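Local atomic coordinates of mitochondrial enolase superfamily member 1 (PDB entry 4A35), a protein that catalyses the magnesium-dependent dehydration of L-fuconate to 2-keto-3-deoxy-L-fuconate, a step in the breakdown of L-fucose. Residues S8-R13 with V40-D45; K177-Q182 with F372-V377; C308-I313 with V336-S341. All blocks are in the same frame, centred on the assembly; numbering follows the deposited sequence.

Overall arrangement
Contact 1, first along the chain, pairs strands 7-16 and 36-44 of the three-stranded antiparallel sheet of the N-terminal domain. Contact 3 and helix 362-377 belong to the C-terminal barrel domain; contact 2 packs helix 176-186 against that helix, and contact 3, between the two segments of contact 2 in sequence, joins the start of helix 311-319 to helix 335-348. These two have centres about 21 Å apart and touch where Phe372 CE2 packs on Leu340 CD2 at 3.3 Å. Contact 1 stands off, its centre about 33 Å from contact 2 and about 25 Å from contact 3. Contacts 2 and 3 join helices beside a barrel whose strands lead to the magnesium ligands Asp251, Glu277 and Glu306.

Contact 1: residues S8-R13 with V40-D45; sequences SRLSVR and VVIETD
Ser8-Arg13 and Val40-Thr44 run antiparallel, 169° between their directions, with Ser11 and Val41 as a doubly bonded pair: Ser11 N gives to Val41 O and Val41 N to Ser11 O, each at 2.9 Å. Two residues back, at the next hydrogen-bonded pair, Ser8 and Arg9 both lie opposite Glu43, a classic beta bulge; Ser8 N reaches Glu43 O while Glu43 N gives to Arg9 O. On the face carrying Leu10, Val12, Val40 and Ile42, Leu10 CD1 meets Ile42 CG2 at 3.7 Å and Val12 CG2 lies against Val40 CG2 at 4.0 Å. Helices 63-73 and 110-131 cover this side. The other face carries Arg9, Ser11, Val41 and Glu43 and is more polar. Arg9 starts with CG beside its own backbone N (chi1 -57°); bends at chi2 and chi3 bring the guanidinium across to Glu43, where NH1 meets OE1 at 2.8 Å. That oxygen is met on its anti side, and the guanidinium and carboxylate planes stand 71° apart, a single-point salt bridge instead of a flat two-pronged one. Ser8 OG sits 3.1 Å above the centre of the guanidinium. Further along, the Arg13 guanidinium turns an edge to Val41, with NH2 at 3.8 Å from CG2, while NH1 forms a salt bridge with Glu421. The chemistry implies a two-sided sheet: its hydrocarbon face beds on helices, and one salt bridge, at the bulge, ties the strands across the other.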
loop_
_atom_site.group_PDB
_atom_site.type_symbol
_atom_site.label_atom_id
_atom_site.label_comp_id
_atom_site.label_asym_id
_atom_site.label_seq_id
_atom_site.Cartn_x
_atom_site.Cartn_y
_atom_site.Cartn_z
ATOM N N SER A 8 -9.645 -28.640 0.315
ATOM C CA SER A 8 -8.760 -29.598 0.963
ATOM C C SER A 8 -7.296 -29.317 0.738
ATOM O O SER A 8 -6.483 -29.699 1.581
ATOM C CB SER A 8 -9.089 -31.009 0.471
ATOM O OG SER A 8 -9.053 -31.029 -0.945
ATOM N N ARG A 9 -6.938 -28.706 -0.409
ATOM C CA ARG A 9 -5.548 -28.409 -0.779
ATOM C C ARG A 9 -5.410 -27.048 -1.425
ATOM O O ARG A 9 -6.321 -26.570 -2.100
ATOM C CB ARG A 9 -4.971 -29.459 -1.766
ATOM C CG ARG A 9 -4.992 -30.923 -1.313
ATOM C CD ARG A 9 -5.581 -31.815 -2.395
ATOM N NE ARG A 9 -6.476 -32.842 -1.846
ATOM C CZ ARG A 9 -7.523 -33.360 -2.487
ATOM N NH1 ARG A 9 -7.833 -32.950 -3.711
ATOM N NH2 ARG A 9 -8.276 -34.283 -1.901
ATOM N N LEU A 10 -4.247 -26.440 -1.227
ATOM C CA LEU A 10 -3.887 -25.186 -1.882
ATOM C C LEU A 10 -2.411 -25.300 -2.283
ATOM O O LEU A 10 -1.568 -25.683 -1.460
ATOM C CB LEU A 10 -4.119 -23.960 -0.972
ATOM C CG LEU A 10 -3.782 -22.559 -1.585
ATOM C CD1 LEU A 10 -4.681 -21.479 -1.014
ATOM C CD2 LEU A 10 -2.257 -22.154 -1.373
ATOM N N SER A 11 -2.107 -24.907 -3.492
ATOM C CA SER A 11 -0.731 -24.803 -3.953
ATOM C C SER A 11 -0.543 -23.405 -4.545
ATOM O O SER A 11 -1.490 -22.804 -5.075
ATOM C CB SER A 11 -0.381 -25.912 -4.958
ATOM O OG SER A 11 -0.955 -25.665 -6.232
ATOM N N VAL A 12 0.669 -22.887 -4.431
ATOM C CA VAL A 12 1.007 -21.595 -5.007
ATOM C C VAL A 12 2.419 -21.704 -5.528
ATOM O O VAL A 12 3.306 -22.184 -4.810
ATOM C CB VAL A 12 0.790 -20.381 -4.048
ATOM C CG1 VAL A 12 1.448 -20.601 -2.652
ATOM C CG2 VAL A 12 1.249 -19.085 -4.698
ATOM N N ARG A 13 2.609 -21.246 -6.776
ATOM C CA ARG A 13 3.881 -21.335 -7.462
ATOM C C ARG A 13 4.261 -20.006 -8.088
ATOM O O ARG A 13 3.415 -19.247 -8.544
ATOM C CB ARG A 13 3.820 -22.463 -8.520
ATOM C CG ARG A 13 3.748 -23.906 -7.883
ATOM C CD ARG A 13 3.473 -24.938 -8.960
ATOM N NE ARG A 13 2.057 -24.840 -9.375
ATOM C CZ ARG A 13 1.467 -25.610 -10.277
ATOM N NH1 ARG A 13 2.177 -26.521 -10.960
ATOM N NH2 ARG A 13 0.169 -25.449 -10.545
ATOM N N VAL A 40 -2.076 -19.816 -8.156
ATOM C CA VAL A 40 -2.730 -20.545 -7.088
ATOM C C VAL A 40 -3.665 -21.613 -7.640
ATOM O O VAL A 40 -4.489 -21.313 -8.514
ATOM C CB VAL A 40 -3.521 -19.545 -6.183
ATOM C CG1 VAL A 40 -4.277 -20.292 -5.069
ATOM C CG2 VAL A 40 -2.595 -18.466 -5.603
ATOM N N VAL A 41 -3.626 -22.811 -7.043
ATOM C CA VAL A 41 -4.574 -23.872 -7.370
ATOM C C VAL A 41 -5.179 -24.410 -6.065
ATOM O O VAL A 41 -4.466 -24.804 -5.133
ATOM C CB VAL A 41 -3.994 -24.993 -8.264
ATOM C CG1 VAL A 41 -5.042 -26.081 -8.577
ATOM C CG2 VAL A 41 -3.401 -24.421 -9.547
ATOM N N ILE A 42 -6.506 -24.417 -6.004
ATOM C CA ILE A 42 -7.191 -24.983 -4.833
ATOM C C ILE A 42 -8.010 -26.171 -5.306
ATOM O O ILE A 42 -8.604 -26.143 -6.405
ATOM C CB ILE A 42 -8.055 -23.971 -4.014
ATOM C CG1 ILE A 42 -9.241 -23.431 -4.856
ATOM C CG2 ILE A 42 -7.168 -22.856 -3.405
ATOM C CD1 ILE A 42 -10.223 -22.372 -4.068
ATOM N N GLU A 43 -8.084 -27.182 -4.436
ATOM C CA GLU A 43 -8.837 -28.387 -4.713
ATOM C C GLU A 43 -9.867 -28.600 -3.609
ATOM O O GLU A 43 -9.708 -28.085 -2.488
ATOM C CB GLU A 43 -7.884 -29.605 -4.813
ATOM C CG GLU A 43 -6.949 -29.568 -6.011
ATOM C CD GLU A 43 -5.944 -30.699 -6.107
ATOM O OE1 GLU A 43 -6.281 -31.834 -5.703
ATOM O OE2 GLU A 43 -4.802 -30.442 -6.553
ATOM N N THR A 44 -10.914 -29.356 -3.924
ATOM C CA THR A 44 -11.930 -29.698 -2.933
ATOM C C THR A 44 -11.896 -31.201 -2.723
ATOM O O THR A 44 -11.275 -31.920 -3.510
ATOM C CB THR A 44 -13.340 -29.262 -3.363
ATOM O OG1 THR A 44 -13.791 -30.145 -4.392
ATOM C CG2 THR A 44 -13.432 -27.783 -3.780
ATOM N N ASP A 45 -12.672 -31.685 -1.767
ATOM C CA ASP A 45 -12.789 -33.122 -1.560
ATOM C C ASP A 45 -14.018 -33.686 -2.348
ATOM O O ASP A 45 -14.471 -34.792 -2.055
ATOM C CB ASP A 45 -12.919 -33.405 -0.057
ATOM C CG ASP A 45 -14.154 -32.821 0.617
ATOM O OD1 ASP A 45 -14.938 -32.089 -0.070
ATOM O OD2 ASP A 45 -14.331 -33.064 1.829
#

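Contact 2: residues K177-Q182 with F372-V377; sequences KEREKQ and FDYISV. With EDO (1,2-ethanediol), chain G.
Arg179 crosses the face of Tyr374 and ends on the backbone of Ile375, and the close packing of this antiparallel helix pair centres on it. Its CD sits over one face of the Tyr374 ring in a CH-pi contact, 3.9 Å from the centroid, and CB comes within 3.4 Å of CE2. A bend at chi3 (-62°) then turns the guanidinium nearly perpendicular to the ring, 89° between planes, and brings its NE/NH2 edge to the neighbouring backbone. There NE and NH2 both close on Ile375 O, at 3.1 and 2.9 Å, approaching from the same face of the carbonyl plane; NE also has a weak bond to Tyr374 O. Helix 362-377, part of the enolase C-terminal domain, widens into a pi-type turn at 373-377 that includes the gripped Ile375 carbonyl; its Asp373 joins Tyr188 and Ser380 in a magnesium site beside this contact, separate from that of Asp251, Glu277 and Glu306. NH1 of Arg179 turns elsewhere, to Ile174 O. An alanine in place of this arginine is likely to leave Ile375 O without these two side-chain donors and the Tyr374 ring face without its CH-pi partner. Next to this grip, the end of Ile375 slides against Glu180, CD1 lying 3.8 Å from CB, with Val140 of helix 135-141 closing over both; the Glu180 carboxylate goes on to Lys137. The hydroxyl end of Tyr374, beside partly exposed Gln182, is the looser, solvent side. Gln182 offers its CG to OH at 3.8 Å, and a 1,2-ethanediol, probably from the crystallisation liquor, takes the place beside the hydroxyl, its O1 sharing a 2.6 Å hydrogen bond with OH at the ring edge.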
loop_
_atom_site.group_PDB
_atom_site.type_symbol
_atom_site.label_atom_id
_atom_site.label_comp_id
_atom_site.label_asym_id
_atom_site.label_seq_id
_atom_site.Cartn_x
_atom_site.Cartn_y
_atom_site.Cartn_z
ATOM N N LYS A 177 -31.117 -8.826 -21.239
ATOM C CA LYS A 177 -31.088 -9.905 -22.260
ATOM C C LYS A 177 -30.523 -9.362 -23.586
ATOM O O LYS A 177 -29.670 -10.016 -24.193
ATOM C CB LYS A 177 -32.489 -10.528 -22.460
ATOM C CG LYS A 177 -32.958 -11.308 -21.208
ATOM C CD LYS A 177 -34.229 -12.170 -21.430
ATOM C CE LYS A 177 -35.471 -11.410 -21.890
ATOM N NZ LYS A 177 -35.826 -10.275 -20.990
ATOM N N GLU A 178 -30.971 -8.152 -23.997
ATOM C CA GLU A 178 -30.549 -7.443 -25.223
ATOM C C GLU A 178 -29.027 -7.155 -25.157
ATOM O O GLU A 178 -28.315 -7.427 -26.135
ATOM C CB GLU A 178 -31.366 -6.152 -25.438
ATOM C CG GLU A 178 -32.846 -6.421 -25.783
ATOM C CD GLU A 178 -33.773 -6.695 -24.598
ATOM O OE1 GLU A 178 -33.289 -6.753 -23.442
ATOM O OE2 GLU A 178 -34.979 -6.916 -24.835
ATOM N N ARG A 179 -28.525 -6.690 -23.996
ATOM C CA ARG A 179 -27.089 -6.421 -23.830
ATOM C C ARG A 179 -26.251 -7.714 -23.844
ATOM O O ARG A 179 -25.179 -7.736 -24.478
ATOM C CB ARG A 179 -26.822 -5.579 -22.594
ATOM C CG ARG A 179 -27.345 -4.149 -22.841
ATOM C CD ARG A 179 -26.853 -3.180 -21.778
ATOM N NE ARG A 179 -27.322 -3.521 -20.419
ATOM C CZ ARG A 179 -28.550 -3.275 -19.948
ATOM N NH1 ARG A 179 -29.465 -2.682 -20.716
ATOM N NH2 ARG A 179 -28.867 -3.610 -18.702
ATOM N N GLU A 180 -26.729 -8.797 -23.197
ATOM C CA GLU A 180 -26.009 -10.063 -23.283
ATOM C C GLU A 180 -25.979 -10.558 -24.751
ATOM O O GLU A 180 -24.912 -10.953 -25.223
ATOM C CB GLU A 180 -26.580 -11.120 -22.340
ATOM C CG GLU A 180 -25.857 -12.453 -22.479
ATOM C CD GLU A 180 -26.289 -13.489 -21.472
ATOM O OE1 GLU A 180 -26.749 -13.084 -20.382
ATOM O OE2 GLU A 180 -26.162 -14.701 -21.764
ATOM N N LYS A 181 -27.115 -10.449 -25.510
ATOM C CA LYS A 181 -27.122 -10.815 -26.931
ATOM C C LYS A 181 -26.098 -10.021 -27.705
ATOM O O LYS A 181 -25.361 -10.609 -28.503
ATOM C CB LYS A 181 -28.509 -10.618 -27.584
ATOM C CG LYS A 181 -29.310 -11.896 -27.742
ATOM C CD LYS A 181 -30.566 -11.878 -26.886
ATOM C CE LYS A 181 -31.558 -12.951 -27.263
ATOM N NZ LYS A 181 -32.729 -12.948 -26.346
ATOM N N GLN A 182 -25.996 -8.706 -27.428
ATOM C CA GLN A 182 -25.052 -7.788 -28.107
ATOM C C GLN A 182 -23.583 -8.229 -27.874
ATOM O O GLN A 182 -22.766 -8.291 -28.813
ATOM C CB GLN A 182 -25.269 -6.359 -27.582
ATOM C CG GLN A 182 -24.218 -5.350 -28.036
ATOM C CD GLN A 182 -24.162 -5.200 -29.546
ATOM O OE1 GLN A 182 -25.184 -5.232 -30.242
ATOM N NE2 GLN A 182 -22.961 -4.996 -30.072
ATOM N N PHE A 372 -19.647 -8.090 -17.653
ATOM C CA PHE A 372 -20.652 -7.981 -16.584
ATOM C C PHE A 372 -21.062 -6.497 -16.393
ATOM O O PHE A 372 -22.264 -6.212 -16.334
ATOM C CB PHE A 372 -20.185 -8.619 -15.259
ATOM C CG PHE A 372 -21.031 -8.158 -14.071
ATOM C CD1 PHE A 372 -22.329 -8.638 -13.891
ATOM C CD2 PHE A 372 -20.547 -7.193 -13.176
ATOM C CE1 PHE A 372 -23.115 -8.198 -12.806
ATOM C CE2 PHE A 372 -21.360 -6.710 -12.135
ATOM C CZ PHE A 372 -22.636 -7.232 -11.950
ATOM N N ASP A 373 -20.078 -5.577 -16.382
ATOM C CA ASP A 373 -20.355 -4.149 -16.230
ATOM C C ASP A 373 -21.376 -3.695 -17.319
ATOM O O ASP A 373 -22.384 -3.039 -17.000
ATOM C CB ASP A 373 -19.067 -3.313 -16.319
ATOM C CG ASP A 373 -19.392 -1.849 -16.205
ATOM O OD1 ASP A 373 -19.862 -1.438 -15.130
ATOM O OD2 ASP A 373 -19.286 -1.129 -17.236
ATOM N N TYR A 374 -21.070 -3.989 -18.596
ATOM C CA TYR A 374 -21.967 -3.610 -19.693
ATOM C C TYR A 374 -23.372 -4.193 -19.554
ATOM O O TYR A 374 -24.371 -3.471 -19.715
ATOM C CB TYR A 374 -21.397 -4.038 -21.072
ATOM C CG TYR A 374 -22.338 -3.691 -22.219
ATOM C CD1 TYR A 374 -22.581 -2.366 -22.572
ATOM C CD2 TYR A 374 -23.021 -4.689 -22.916
ATOM C CE1 TYR A 374 -23.467 -2.043 -23.598
ATOM C CE2 TYR A 374 -23.908 -4.375 -23.952
ATOM C CZ TYR A 374 -24.121 -3.057 -24.294
ATOM O OH TYR A 374 -25.009 -2.762 -25.302
ATOM N N ILE A 375 -23.461 -5.513 -19.329
ATOM C CA ILE A 375 -24.760 -6.183 -19.267
ATOM C C ILE A 375 -25.586 -5.726 -18.027
ATOM O O ILE A 375 -26.784 -5.498 -18.155
ATOM C CB ILE A 375 -24.601 -7.720 -19.291
ATOM C CG1 ILE A 375 -23.997 -8.193 -20.646
ATOM C CG2 ILE A 375 -25.950 -8.416 -18.984
ATOM C CD1 ILE A 375 -23.481 -9.669 -20.611
ATOM N N SER A 376 -24.936 -5.630 -16.848
ATOM C CA SER A 376 -25.692 -5.450 -15.605
ATOM C C SER A 376 -25.472 -4.156 -14.833
ATOM O O SER A 376 -26.211 -3.937 -13.851
ATOM C CB SER A 376 -25.382 -6.623 -14.666
ATOM O OG SER A 376 -25.783 -7.870 -15.217
ATOM N N VAL A 377 -24.443 -3.355 -15.150
ATOM C CA VAL A 377 -24.167 -2.183 -14.279
ATOM C C VAL A 377 -24.254 -0.862 -15.043
ATOM O O VAL A 377 -25.162 -0.088 -14.757
ATOM C CB VAL A 377 -22.803 -2.318 -13.504
ATOM C CG1 VAL A 377 -22.527 -1.083 -12.620
ATOM C CG2 VAL A 377 -22.781 -3.587 -12.650
HETATM C C1 EDO G . -25.399 0.877 -26.181
HETATM O O1 EDO G . -25.562 -0.185 -25.263
HETATM C C2 EDO G . -23.922 1.221 -26.407
HETATM O O2 EDO G . -23.519 2.143 -25.419
#

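Contact 3: residues C308-I313 with V336-S341; sequences CHNRVI and VNENLS
Arg311 sets CG between its backbone N and carbonyl carbon (chi1 62°) and runs extended to NE, while Glu338, with CG opposite its own backbone N (chi1 -165°), stretches straight out from helix 335-348; the two side chains meet at about a right angle. Glu338 OE2 therefore lands where it can take both Arg311 N, at 2.9 Å, and Arg311 NH1, at 3.1 Å. These donors come from opposite faces of the carboxylate, each well out of its plane, and clasp the oxygen between the backbone and the side chain of one residue. The salt bridge uses the guanidinium edge, and the guanidinium and carboxylate planes are 47° apart. Asn310 is the N-cap of helix 311-319: its OD1 accepts from Val312 N at 2.9 Å and weakly from Ile313 N. Helices 311-319 and 335-348 follow strands 301-304 and 325-326 of the parallel barrel sheet, making them successive barrel helices. Glu338 takes the first amide of helix 311-319, its negative charge at the N-terminus, where the dipole would probably favour it. Ser341 fills the flank: OG packs 3.7 Å from Arg311 CD and bonds back to Glu338 O at 2.7 Å. The contact is buried, and Glu338 and Arg311 have further partners: Glu338 OE1 accepts from Gly334 N and His113 NE2, Arg311 NH1 makes a second salt bridge with Glu108, and NH2 bonds to Arg154 O. Asn310 ND2 bonds to Asp283 of the second subunit, whose His309 meets the His309 ring roughly perpendicularly.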
loop_
_atom_site.group_PDB
_atom_site.type_symbol
_atom_site.label_atom_id
_atom_site.label_comp_id
_atom_site.label_asym_id
_atom_site.label_seq_id
_atom_site.Cartn_x
_atom_site.Cartn_y
_atom_site.Cartn_z
ATOM N N CYS A 308 -3.860 1.528 -8.466
ATOM C CA CYS A 308 -4.682 2.047 -7.395
ATOM C C CYS A 308 -4.972 0.896 -6.416
ATOM O O CYS A 308 -5.597 -0.090 -6.829
ATOM C CB CYS A 308 -5.958 2.608 -7.980
ATOM S SG CYS A 308 -7.078 3.168 -6.722
ATOM N N HIS A 309 -4.441 0.945 -5.221
ATOM C CA HIS A 309 -4.440 -0.226 -4.325
ATOM C C HIS A 309 -5.763 -0.755 -3.741
ATOM O O HIS A 309 -5.826 -1.957 -3.420
ATOM C CB HIS A 309 -3.343 -0.107 -3.233
ATOM C CG HIS A 309 -3.465 1.086 -2.334
ATOM N ND1 HIS A 309 -4.294 1.062 -1.232
ATOM C CD2 HIS A 309 -2.882 2.303 -2.419
ATOM C CE1 HIS A 309 -4.172 2.244 -0.654
ATOM N NE2 HIS A 309 -3.368 3.040 -1.341
ATOM N N ASN A 310 -6.800 0.084 -3.563
ATOM C CA ASN A 310 -8.055 -0.449 -3.017
ATOM C C ASN A 310 -9.179 0.520 -3.359
ATOM O O ASN A 310 -8.937 1.577 -3.978
ATOM C CB ASN A 310 -7.957 -0.783 -1.501
ATOM C CG ASN A 310 -7.716 0.401 -0.581
ATOM O OD1 ASN A 310 -8.142 1.531 -0.874
ATOM N ND2 ASN A 310 -6.958 0.177 0.497
ATOM N N ARG A 311 -10.392 0.175 -2.927
ATOM C CA ARG A 311 -11.615 0.925 -3.249
ATOM C C ARG A 311 -11.634 2.319 -2.569
ATOM O O ARG A 311 -12.396 3.180 -3.014
ATOM C CB ARG A 311 -12.847 0.121 -2.803
ATOM C CG ARG A 311 -12.912 -0.133 -1.274
ATOM C CD ARG A 311 -14.010 -1.126 -0.877
ATOM N NE ARG A 311 -14.052 -1.311 0.579
ATOM C CZ ARG A 311 -13.156 -2.001 1.291
ATOM N NH1 ARG A 311 -12.176 -2.659 0.684
ATOM N NH2 ARG A 311 -13.223 -2.017 2.608
ATOM N N VAL A 312 -10.855 2.511 -1.472
ATOM C CA VAL A 312 -10.837 3.816 -0.752
ATOM C C VAL A 312 -10.176 4.854 -1.653
ATOM O O VAL A 312 -10.615 5.991 -1.696
ATOM C CB VAL A 312 -10.201 3.716 0.674
ATOM C CG1 VAL A 312 -10.223 5.057 1.451
ATOM C CG2 VAL A 312 -10.944 2.650 1.487
ATOM N N ILE A 313 -9.117 4.463 -2.381
ATOM C CA ILE A 313 -8.439 5.360 -3.314
ATOM C C ILE A 313 -9.410 5.656 -4.450
ATOM O O ILE A 313 -9.536 6.816 -4.806
ATOM C CB ILE A 313 -7.077 4.774 -3.835
ATOM C CG1 ILE A 313 -6.077 4.445 -2.623
ATOM C CG2 ILE A 313 -6.412 5.799 -4.818
ATOM C CD1 ILE A 313 -5.629 5.773 -1.808
ATOM N N VAL A 336 -12.732 -10.239 -7.600
ATOM C CA VAL A 336 -14.037 -9.890 -8.130
ATOM C C VAL A 336 -14.794 -9.016 -7.094
ATOM O O VAL A 336 -15.373 -7.983 -7.470
ATOM C CB VAL A 336 -14.809 -11.187 -8.547
ATOM C CG1 VAL A 336 -16.230 -10.842 -9.027
ATOM C CG2 VAL A 336 -14.033 -11.921 -9.653
ATOM N N ASN A 337 -14.692 -9.368 -5.799
ATOM C CA ASN A 337 -15.456 -8.672 -4.736
ATOM C C ASN A 337 -15.198 -7.168 -4.738
ATOM O O ASN A 337 -16.128 -6.398 -4.848
ATOM C CB ASN A 337 -15.142 -9.239 -3.362
ATOM C CG ASN A 337 -15.127 -10.756 -3.331
ATOM O OD1 ASN A 337 -14.247 -11.389 -3.905
ATOM N ND2 ASN A 337 -16.078 -11.370 -2.647
ATOM N N GLU A 338 -13.937 -6.767 -4.662
ATOM C CA GLU A 338 -13.614 -5.355 -4.618
ATOM C C GLU A 338 -13.817 -4.693 -5.983
ATOM O O GLU A 338 -14.275 -3.535 -6.024
ATOM C CB GLU A 338 -12.212 -5.149 -4.113
ATOM C CG GLU A 338 -12.021 -3.682 -3.724
ATOM C CD GLU A 338 -10.743 -3.401 -2.947
ATOM O OE1 GLU A 338 -9.694 -3.999 -3.271
ATOM O OE2 GLU A 338 -10.790 -2.529 -2.048
ATOM N N ASN A 339 -13.473 -5.395 -7.113
ATOM C CA ASN A 339 -13.745 -4.830 -8.441
ATOM C C ASN A 339 -15.253 -4.502 -8.592
ATOM O O ASN A 339 -15.570 -3.473 -9.184
ATOM C CB ASN A 339 -13.329 -5.787 -9.551
ATOM C CG ASN A 339 -11.911 -5.506 -9.980
ATOM O OD1 ASN A 339 -11.634 -4.543 -10.681
ATOM N ND2 ASN A 339 -10.973 -6.268 -9.433
ATOM N N LEU A 340 -16.162 -5.373 -8.078
ATOM C CA LEU A 340 -17.621 -5.109 -8.159
ATOM C C LEU A 340 -17.970 -3.790 -7.462
ATOM O O LEU A 340 -18.728 -2.992 -8.025
ATOM C CB LEU A 340 -18.450 -6.233 -7.506
ATOM C CG LEU A 340 -18.492 -7.548 -8.301
ATOM C CD1 LEU A 340 -19.081 -8.674 -7.414
ATOM C CD2 LEU A 340 -19.314 -7.370 -9.574
ATOM N N SER A 341 -17.382 -3.557 -6.269
ATOM C CA SER A 341 -17.643 -2.316 -5.484
ATOM C C SER A 341 -17.170 -1.078 -6.264
ATOM O O SER A 341 -17.838 -0.036 -6.221
ATOM C CB SER A 341 -16.971 -2.381 -4.109
ATOM O OG SER A 341 -15.561 -2.208 -4.084
#